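Local coordinates for glucuronoarabinoxylan endo-1,4-beta-xylanase (Clostridium papyrosolvens, PDB 4FMV), which probably cleaves internal beta-1,4 linkages in xylan, this chain being the (beta/alpha)8-barrel part and its beta side domain of a longer family 30 glycoside hydrolase, at residues 43-48 against 82-87; 231-236 against 260-265; 322-327 against 382-387. All coordinates share one frame; numbering follows the deposited sequence. Where two conformers were deposited one is given.

Contact 1 (43-48 against 82-87); sequences YSILRL and IVFASP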
loop_
_atom_site.group_PDB
_atom_site.type_symbol
_atom_site.label_atom_id
_atom_site.label_comp_id
_atom_site.label_asym_id
_atom_site.label_seq_id
_atom_site.Cartn_x
_atom_site.Cartn_y
_atom_site.Cartn_z
ATOM N N TYR A 43 4.814 1.191 10.549
ATOM C CA TYR A 43 4.340 1.515 9.194
ATOM C C TYR A 43 5.392 2.363 8.471
ATOM O O TYR A 43 5.937 3.333 9.027
ATOM C CB TYR A 43 3.026 2.277 9.191
ATOM C CG TYR A 43 1.814 1.506 9.613
ATOM C CD1 TYR A 43 1.922 0.255 10.196
ATOM C CD2 TYR A 43 0.544 2.030 9.405
ATOM C CE1 TYR A 43 0.777 -0.440 10.610
ATOM C CE2 TYR A 43 -0.581 1.353 9.819
ATOM C CZ TYR A 43 -0.466 0.120 10.405
ATOM O OH TYR A 43 -1.617 -0.546 10.810
ATOM N N SER A 44 5.752 1.911 7.273
ATOM C CA SER A 44 6.778 2.549 6.451
ATOM C C SER A 44 6.297 3.433 5.271
ATOM O O SER A 44 7.112 3.909 4.491
ATOM C CB SER A 44 7.755 1.474 5.989
ATOM O OG SER A 44 7.003 0.434 5.393
ATOM N N ILE A 45 4.986 3.587 5.097
ATOM C CA ILE A 45 4.455 4.416 4.021
ATOM C C ILE A 45 3.204 5.157 4.507
ATOM O O ILE A 45 2.354 4.570 5.177
ATOM C CB ILE A 45 4.069 3.581 2.760
ATOM C CG1 ILE A 45 5.233 2.705 2.296
ATOM C CG2 ILE A 45 3.590 4.502 1.622
ATOM C CD1 ILE A 45 4.874 1.774 1.106
ATOM N N LEU A 46 3.107 6.439 4.162
ATOM C CA LEU A 46 1.912 7.246 4.416
ATOM C C LEU A 46 1.400 7.842 3.116
ATOM O O LEU A 46 2.174 8.386 2.319
ATOM C CB LEU A 46 2.227 8.401 5.395
ATOM C CG LEU A 46 1.052 9.348 5.669
ATOM C CD1 LEU A 46 -0.128 8.643 6.392
ATOM C CD2 LEU A 46 1.514 10.528 6.486
ATOM N N ARG A 47 0.091 7.745 2.913
ATOM C CA ARG A 47 -0.578 8.327 1.756
ATOM C C ARG A 47 -1.368 9.568 2.176
ATOM O O ARG A 47 -2.300 9.472 2.982
ATOM C CB ARG A 47 -1.550 7.295 1.135
ATOM C CG ARG A 47 -2.305 7.779 -0.104
ATOM C CD ARG A 47 -3.320 6.728 -0.560
ATOM N NE ARG A 47 -3.980 7.086 -1.832
ATOM C CZ ARG A 47 -5.270 6.891 -2.086
ATOM N NH1 ARG A 47 -6.032 6.354 -1.153
ATOM N NH2 ARG A 47 -5.790 7.200 -3.290
ATOM N N LEU A 48 -1.027 10.708 1.570
ATOM C CA LEU A 48 -1.729 11.981 1.743
ATOM C C LEU A 48 -2.800 12.160 0.664
ATOM O O LEU A 48 -2.692 11.608 -0.437
ATOM C CB LEU A 48 -0.758 13.157 1.625
ATOM C CG LEU A 48 0.588 13.083 2.340
ATOM C CD1 LEU A 48 1.436 14.280 1.933
ATOM C CD2 LEU A 48 0.373 13.036 3.851
ATOM N N ILE A 82 8.103 6.608 4.001
ATOM C CA ILE A 82 8.091 7.491 2.851
ATOM C C ILE A 82 6.669 8.011 2.744
ATOM O O ILE A 82 5.769 7.489 3.407
ATOM C CB ILE A 82 8.458 6.741 1.548
ATOM C CG1 ILE A 82 7.478 5.589 1.299
ATOM C CG2 ILE A 82 9.915 6.253 1.599
ATOM C CD1 ILE A 82 7.791 4.754 0.050
ATOM N N VAL A 83 6.443 8.953 1.837
ATOM C CA VAL A 83 5.151 9.642 1.762
ATOM C C VAL A 83 4.777 9.844 0.314
ATOM O O VAL A 83 5.604 10.296 -0.478
ATOM C CB VAL A 83 5.216 11.061 2.431
ATOM C CG1 VAL A 83 3.855 11.717 2.420
ATOM C CG2 VAL A 83 5.759 10.978 3.842
ATOM N N PHE A 84 3.542 9.514 -0.041
ATOM C CA PHE A 84 3.038 9.850 -1.370
ATOM C C PHE A 84 1.678 10.516 -1.260
ATOM O O PHE A 84 1.091 10.543 -0.177
ATOM C CB PHE A 84 3.018 8.647 -2.321
ATOM C CG PHE A 84 1.912 7.638 -2.047
ATOM C CD1 PHE A 84 2.019 6.730 -0.996
ATOM C CD2 PHE A 84 0.811 7.553 -2.883
ATOM C CE1 PHE A 84 1.033 5.777 -0.776
ATOM C CE2 PHE A 84 -0.177 6.595 -2.684
ATOM C CZ PHE A 84 -0.071 5.708 -1.617
ATOM N N ALA A 85 1.206 11.092 -2.366
ATOM C CA ALA A 85 -0.028 11.883 -2.370
ATOM C C ALA A 85 -0.908 11.544 -3.564
ATOM O O ALA A 85 -0.387 11.375 -4.676
ATOM C CB ALA A 85 0.315 13.386 -2.383
ATOM N N SER A 86 -2.226 11.441 -3.344
ATOM C CA SER A 86 -3.185 11.250 -4.452
ATOM C C SER A 86 -4.237 12.366 -4.396
ATOM O O SER A 86 -4.709 12.718 -3.294
ATOM C CB SER A 86 -3.932 9.925 -4.244
ATOM O OG SER A 86 -3.059 8.802 -4.116
ATOM N N PRO A 87 -4.576 12.959 -5.557
ATOM C CA PRO A 87 -5.747 13.818 -5.800
ATOM C C PRO A 87 -7.054 13.054 -6.107
ATOM O O PRO A 87 -7.022 12.126 -6.938
ATOM C CB PRO A 87 -5.296 14.644 -7.006
ATOM C CG PRO A 87 -4.384 13.624 -7.829
ATOM C CD PRO A 87 -3.962 12.524 -6.828
#
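Arg47 lays its aliphatic stem across one face of the Phe84 ring, with CG 3.8 Å from the centroid of that ring, a CH-pi contact; CB and CD lie beside it, both near Phe84 CZ, so the stem covers that end of the ring. Phe84 meets the stem because its CG sits between the backbone N and the carbonyl carbon (chi1 74°), a rotamer that swings the ring back over the facing strand. The branch methyl CG2 of Ile45 abuts the edge of the same ring, 3.7 Å from Phe84 CE1, so the ring is touched at its rim by one residue and on its face by the next but one. Toward the start of both strands, Ile45 and Ile82 run side by side, their CG1 atoms 3.8 Å apart. On the face that carries Leu46, Leu48, Val83 and Ala85, Leu48 CG sets its branch point 3.5 Å from Val83 CG1, and its CD1 also touches that methyl, while the small Ala85 lies beside Leu48 CB.

Beyond Phe84 the arginine stays extended, and its NE gives a hydrogen bond of 3.0 Å to Ser86 OG, which lies at the guanidinium edge and close to its plane. Glu177 takes both groups, through a salt bridge with Arg47 NH2 and a hydrogen bond with Ser86 OG; Glu232 forms a salt bridge with NH1, and Asn142 OD1 bonds NH2. Five backbone bonds in parallel register join the strands, the straightest running from Leu48 N to Phe84 O (2.8 Å, 175°).

These are adjacent strands of a beta-alpha-beta unit of the (beta/alpha)8 barrel. Ile45, Arg47 and Phe84 look into the barrel interior, where they meet Ile263 and other residues of strand 261-266; Leu46, Leu48, Val83 and Ala85 look outward, under the connecting helix 67-78 and the next helix, 114-130.

Contact 2 (231-236 against 260-265); sequences TEKYFD and NAYIYW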
loop_
_atom_site.group_PDB
_atom_site.type_symbol
_atom_site.label_atom_id
_atom_site.label_comp_id
_atom_site.label_asym_id
_atom_site.label_seq_id
_atom_site.Cartn_x
_atom_site.Cartn_y
_atom_site.Cartn_z
ATOM N N THR A 231 -2.521 0.638 -3.409
ATOM C CA THR A 231 -2.527 1.907 -2.671
ATOM C C THR A 231 -3.748 2.266 -1.819
ATOM O O THR A 231 -3.725 3.277 -1.114
ATOM C CB THR A 231 -2.267 3.076 -3.651
ATOM O OG1 THR A 231 -3.311 3.117 -4.635
ATOM C CG2 THR A 231 -0.938 2.892 -4.340
ATOM N N GLU A 232 -4.853 1.550 -1.964
ATOM C CA GLU A 232 -5.979 1.734 -1.042
ATOM C C GLU A 232 -6.834 0.488 -0.888
ATOM O O GLU A 232 -7.297 -0.076 -1.890
ATOM C CB GLU A 232 -6.853 2.886 -1.527
ATOM C CG GLU A 232 -7.847 3.419 -0.471
ATOM C CD GLU A 232 -8.956 4.201 -1.112
ATOM O OE1 GLU A 232 -8.654 5.169 -1.829
ATOM O OE2 GLU A 232 -10.125 3.833 -0.935
ATOM N N LYS A 233 -7.103 0.090 0.351
ATOM C CA LYS A 233 -8.140 -0.895 0.637
ATOM C C LYS A 233 -8.563 -0.684 2.091
ATOM O O LYS A 233 -7.730 -0.366 2.949
ATOM C CB LYS A 233 -7.611 -2.322 0.389
ATOM C CG LYS A 233 -8.642 -3.459 0.611
ATOM C CD LYS A 233 -9.897 -3.281 -0.261
ATOM C CE LYS A 233 -10.874 -4.475 -0.111
ATOM N NZ LYS A 233 -10.370 -5.730 -0.757
ATOM N N TYR A 234 -9.828 -0.904 2.404
ATOM C CA TYR A 234 -10.205 -1.007 3.809
ATOM C C TYR A 234 -11.038 -2.259 4.019
ATOM O O TYR A 234 -11.521 -2.881 3.047
ATOM C CB TYR A 234 -10.957 0.249 4.290
ATOM C CG TYR A 234 -12.346 0.346 3.713
ATOM C CD1 TYR A 234 -13.423 -0.269 4.355
ATOM C CD2 TYR A 234 -12.585 1.011 2.516
ATOM C CE1 TYR A 234 -14.712 -0.220 3.830
ATOM C CE2 TYR A 234 -13.886 1.086 1.996
ATOM C CZ TYR A 234 -14.931 0.465 2.657
ATOM O OH TYR A 234 -16.217 0.517 2.151
ATOM N N PHE A 235 -11.170 -2.649 5.284
ATOM C CA PHE A 235 -12.086 -3.703 5.683
ATOM C C PHE A 235 -12.969 -3.127 6.778
ATOM O O PHE A 235 -12.533 -2.283 7.580
ATOM C CB PHE A 235 -11.327 -4.958 6.141
ATOM C CG PHE A 235 -10.571 -5.630 5.023
ATOM C CD1 PHE A 235 -9.303 -5.193 4.670
ATOM C CD2 PHE A 235 -11.148 -6.675 4.302
ATOM C CE1 PHE A 235 -8.613 -5.783 3.616
ATOM C CE2 PHE A 235 -10.462 -7.285 3.264
ATOM C CZ PHE A 235 -9.183 -6.832 2.916
ATOM N N ASP A 236 -14.210 -3.599 6.810
ATOM C CA ASP A 236 -15.265 -2.993 7.601
ATOM C C ASP A 236 -15.044 -2.884 9.103
ATOM O O ASP A 236 -15.434 -1.893 9.702
ATOM C CB ASP A 236 -16.580 -3.749 7.373
ATOM C CG ASP A 236 -17.214 -3.430 6.032
ATOM O OD1 ASP A 236 -16.859 -2.409 5.403
ATOM O OD2 ASP A 236 -18.084 -4.204 5.618
ATOM N N ASN A 260 4.984 -4.551 -4.488
ATOM C CA ASN A 260 6.040 -3.979 -3.665
ATOM C C ASN A 260 5.517 -3.370 -2.368
ATOM O O ASN A 260 6.264 -3.191 -1.414
ATOM C CB ASN A 260 6.835 -2.946 -4.479
ATOM C CG ASN A 260 7.374 -3.523 -5.784
ATOM O OD1 ASN A 260 6.819 -3.287 -6.845
ATOM N ND2 ASN A 260 8.447 -4.302 -5.699
ATOM N N ALA A 261 4.225 -3.039 -2.332
ATOM C CA ALA A 261 3.652 -2.370 -1.167
ATOM C C ALA A 261 2.151 -2.651 -1.039
ATOM O O ALA A 261 1.481 -2.902 -2.039
ATOM C CB ALA A 261 3.883 -0.866 -1.271
ATOM N N TYR A 262 1.632 -2.597 0.185
ATOM C CA TYR A 262 0.190 -2.697 0.421
ATOM C C TYR A 262 -0.173 -1.571 1.387
ATOM O O TYR A 262 0.307 -1.536 2.528
ATOM C CB TYR A 262 -0.186 -4.073 0.991
ATOM C CG TYR A 262 -1.691 -4.302 1.196
ATOM C CD1 TYR A 262 -2.368 -3.716 2.264
ATOM C CD2 TYR A 262 -2.410 -5.126 0.341
ATOM C CE1 TYR A 262 -3.715 -3.944 2.477
ATOM C CE2 TYR A 262 -3.780 -5.347 0.533
ATOM C CZ TYR A 262 -4.421 -4.740 1.602
ATOM O OH TYR A 262 -5.772 -4.961 1.806
ATOM N N ILE A 263 -1.007 -0.637 0.933
ATOM C CA ILE A 263 -1.328 0.540 1.737
ATOM C C ILE A 263 -2.817 0.588 2.049
ATOM O O ILE A 263 -3.646 0.628 1.147
ATOM C CB ILE A 263 -0.912 1.859 1.028
ATOM C CG1 ILE A 263 0.601 1.917 0.805
ATOM C CG2 ILE A 263 -1.381 3.090 1.821
ATOM C CD1 ILE A 263 1.033 1.696 -0.652
ATOM N N TYR A 264 -3.139 0.572 3.337
ATOM C CA TYR A 264 -4.507 0.649 3.821
ATOM C C TYR A 264 -5.116 2.031 3.512
ATOM O O TYR A 264 -4.419 2.998 3.234
ATOM C CB TYR A 264 -4.552 0.348 5.348
ATOM C CG TYR A 264 -5.921 -0.020 5.902
ATOM C CD1 TYR A 264 -6.352 -1.343 5.923
ATOM C CD2 TYR A 264 -6.779 0.959 6.422
ATOM C CE1 TYR A 264 -7.600 -1.685 6.433
ATOM C CE2 TYR A 264 -8.047 0.625 6.924
ATOM C CZ TYR A 264 -8.441 -0.699 6.929
ATOM O OH TYR A 264 -9.686 -1.048 7.399
ATOM N N TRP A 265 -6.431 2.098 3.580
ATOM C CA TRP A 265 -7.182 3.340 3.479
ATOM C C TRP A 265 -7.010 4.159 4.790
ATOM O O TRP A 265 -5.984 4.034 5.476
ATOM C CB TRP A 265 -8.641 3.035 3.103
ATOM C CG TRP A 265 -9.568 4.203 2.931
ATOM C CD1 TRP A 265 -10.895 4.235 3.268
ATOM C CD2 TRP A 265 -9.269 5.502 2.378
ATOM N NE1 TRP A 265 -11.432 5.467 2.970
ATOM C CE2 TRP A 265 -10.457 6.262 2.426
ATOM C CE3 TRP A 265 -8.116 6.094 1.859
ATOM C CZ2 TRP A 265 -10.522 7.582 1.975
ATOM C CZ3 TRP A 265 -8.184 7.410 1.406
ATOM C CH2 TRP A 265 -9.379 8.137 1.470
HETATM O O HOH W 1 -5.026 4.459 0.940
#
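Tyr264 reaches along the chain that leaves Thr231 and Glu232, and its side chain finds mostly backbone there. Its CB stands 4.0 Å from Lys233 O; the ring then slides beneath that carbonyl, which lies over one face, Lys233 O 3.4 Å from Tyr264 CD1. Toward the far end Tyr234 takes over, its CA 3.6 Å from Tyr264 CZ and its CB near CE2. At the tip, OH accepts a nearly straight hydrogen bond from Phe235 N (3.0 Å, 171°) and is also hydrogen-bonded to Asn271 O, so two loops meet at this hydroxyl. Strands 227-232 and 261-266, joined by helix 240-255, form a beta-alpha-beta unit of the barrel; the contact lies where they splay apart at their C-terminal ends, where (beta/alpha)8 hydrolases carry their active sites. Trp265 N bonds to Lys233 O (2.9 Å) from above the carbonyl plane, and a water donates to both Thr231 O and Tyr264 O. The Glu232 carboxylate stacks on the Trp265 indole with planes 24° apart, Glu232 CD 3.6 Å from Trp265 CE3; OE2 is hydrogen-bonded to Tyr207 OH and OE1 salt-bridged to Arg47. Tyr262 OH, bound to Glu249, meets the edge of the Phe235 ring at CE1.

Contact 3 (322-327 against 382-387); sequences AVIVAI and TTFVGN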
loop_
_atom_site.group_PDB
_atom_site.type_symbol
_atom_site.label_atom_id
_atom_site.label_comp_id
_atom_site.label_asym_id
_atom_site.label_seq_id
_atom_site.Cartn_x
_atom_site.Cartn_y
_atom_site.Cartn_z
ATOM N N ALA A 322 15.420 -13.142 8.803
ATOM C CA ALA A 322 14.415 -13.877 8.027
ATOM C C ALA A 322 13.056 -13.635 8.656
ATOM O O ALA A 322 12.946 -13.620 9.885
ATOM C CB ALA A 322 14.720 -15.355 8.032
ATOM N N VAL A 323 12.037 -13.441 7.817
ATOM C CA VAL A 323 10.667 -13.222 8.258
ATOM C C VAL A 323 9.708 -14.177 7.537
ATOM O O VAL A 323 9.734 -14.274 6.297
ATOM C CB VAL A 323 10.214 -11.769 7.990
ATOM C CG1 VAL A 323 8.805 -11.563 8.491
ATOM C CG2 VAL A 323 11.176 -10.766 8.658
ATOM N N ILE A 324 8.884 -14.884 8.319
ATOM C CA ILE A 324 7.847 -15.793 7.808
ATOM C C ILE A 324 6.510 -15.355 8.387
ATOM O O ILE A 324 6.361 -15.214 9.607
ATOM C CB ILE A 324 8.089 -17.257 8.227
ATOM C CG1 ILE A 324 9.423 -17.759 7.675
ATOM C CG2 ILE A 324 6.935 -18.163 7.770
ATOM C CD1 ILE A 324 9.965 -18.985 8.406
ATOM N N VAL A 325 5.548 -15.112 7.503
ATOM C CA VAL A 325 4.196 -14.754 7.895
ATOM C C VAL A 325 3.295 -15.917 7.530
ATOM O O VAL A 325 3.169 -16.291 6.343
ATOM C CB VAL A 325 3.723 -13.461 7.189
ATOM C CG1 VAL A 325 2.254 -13.139 7.531
ATOM C CG2 VAL A 325 4.647 -12.293 7.548
ATOM N N ALA A 326 2.682 -16.503 8.551
ATOM C CA ALA A 326 1.844 -17.691 8.369
ATOM C C ALA A 326 0.444 -17.440 8.901
ATOM O O ALA A 326 0.259 -17.121 10.079
ATOM C CB ALA A 326 2.477 -18.895 9.048
ATOM N N ILE A 327 -0.540 -17.575 8.017
ATOM C CA ILE A 327 -1.933 -17.305 8.334
ATOM C C ILE A 327 -2.694 -18.621 8.402
ATOM O O ILE A 327 -2.579 -19.429 7.498
ATOM C CB ILE A 327 -2.583 -16.428 7.242
ATOM C CG1 ILE A 327 -1.834 -15.096 7.102
ATOM C CG2 ILE A 327 -4.076 -16.197 7.555
ATOM C CD1 ILE A 327 -2.003 -14.409 5.758
ATOM N N THR A 382 0.417 -15.121 12.152
ATOM C CA THR A 382 1.619 -15.163 12.965
ATOM C C THR A 382 2.803 -14.738 12.117
ATOM O O THR A 382 2.956 -15.180 10.961
ATOM C CB THR A 382 1.910 -16.576 13.488
ATOM O OG1 THR A 382 0.871 -17.008 14.372
ATOM C CG2 THR A 382 3.249 -16.607 14.225
ATOM N N THR A 383 3.650 -13.889 12.691
ATOM C CA THR A 383 4.899 -13.526 12.038
ATOM C C THR A 383 6.045 -14.081 12.873
ATOM O O THR A 383 6.112 -13.840 14.089
ATOM C CB THR A 383 5.029 -12.015 11.881
ATOM O OG1 THR A 383 3.938 -11.519 11.094
ATOM C CG2 THR A 383 6.345 -11.658 11.207
ATOM N N PHE A 384 6.914 -14.862 12.238
ATOM C CA PHE A 384 8.117 -15.370 12.891
ATOM C C PHE A 384 9.320 -14.578 12.392
ATOM O O PHE A 384 9.474 -14.366 11.189
ATOM C CB PHE A 384 8.344 -16.849 12.558
ATOM C CG PHE A 384 7.178 -17.736 12.876
ATOM C CD1 PHE A 384 6.186 -17.959 11.934
ATOM C CD2 PHE A 384 7.082 -18.366 14.108
ATOM C CE1 PHE A 384 5.102 -18.777 12.219
ATOM C CE2 PHE A 384 6.003 -19.187 14.408
ATOM C CZ PHE A 384 5.013 -19.399 13.452
ATOM N N VAL A 385 10.179 -14.158 13.312
ATOM C CA VAL A 385 11.371 -13.410 12.960
ATOM C C VAL A 385 12.607 -14.051 13.581
ATOM O O VAL A 385 12.598 -14.411 14.754
ATOM C CB VAL A 385 11.247 -11.960 13.431
ATOM C CG1 VAL A 385 12.491 -11.154 13.036
ATOM C CG2 VAL A 385 9.964 -11.336 12.858
ATOM N N GLY A 386 13.674 -14.187 12.798
ATOM C CA GLY A 386 14.909 -14.759 13.308
ATOM C C GLY A 386 16.138 -14.154 12.652
ATOM O O GLY A 386 16.047 -13.491 11.615
ATOM N N ASN A 387 17.293 -14.353 13.273
ATOM C CA ASN A 387 18.548 -13.967 12.646
ATOM C C ASN A 387 18.995 -14.972 11.583
ATOM O O ASN A 387 19.067 -16.170 11.847
ATOM C CB ASN A 387 19.631 -13.774 13.696
ATOM C CG ASN A 387 19.449 -12.497 14.471
ATOM O OD1 ASN A 387 18.775 -11.569 14.017
ATOM N ND2 ASN A 387 20.049 -12.435 15.648
HETATM O O HOH W 2 -0.991 -18.259 12.753
#
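Ile324 and Phe384 face each other in the middle of an antiparallel ladder and are joined both ways by their backbones, Phe384 N to Ile324 O at 2.7 Å and Ile324 N to Phe384 O at 3.0 Å. The same double link recurs on either side, between Ala322 and Gly386 and between Ala326 and Thr382, giving six bonds in all. The two non-hydrogen-bonded pairs, Val323 with Val385 and Val325 with Thr383, alternate with them, and CA-H...O contacts add weaker attraction along the ladder, as from Thr383 CA to Ile324 O.

Apolar contacts divide between the two faces of the sheet. On one, the Phe384 ring turns its edge to the neighbouring strand: Ala326 CB is 4.1 Å from Phe384 CE1, and Ile324 CB lies near CD1. A face of that ring is covered from within its own strand by Thr382 CG2, 3.4 Å above the plane. This side is the interior of the beta side domain that accompanies the barrel in family 30, and strand 371-376 packs against it; Phe372 and Phe338 both meet Phe384 there with tilted rings. On the other face Thr383 serves two valines with its two branches. Its CG2, set anti to the backbone N, touches Val323 CG1 at 3.7 Å, and OG1 (chi1 -60°) lies equally far from Val325 CG2. Phe293, in a loop after the last barrel helix, covers this face at Thr383 and Val385.

Among polar side-chain links, Thr383 OG1 is hydrogen-bonded to Gln289 O, which ties the sheet to the barrel helix 282-291. At the Thr382 end a water donates to Ala326 O at 3.2 Å and is hydrogen-bonded to Thr382 OG1, at 2.8 Å.

All three contacts are largely buried, but they belong to two parts of the fold. Contacts 1 and 2, centred about 9 and 5 Å from the centre of the chain, each join neighbouring parallel strands of the barrel, and they meet in its interior through the arginine-glutamate bridge and through Ile45 CD1 on Ala261. Contact 1 is a regular ladder; in contact 2 the strands diverge, and a side-chain hydroxyl, a water and aromatic groups do much of the joining. Contact 3 lies in the side domain, its centre about 20 Å from that of the chain; it is antiparallel and lacks the buried charges that link the barrel pair.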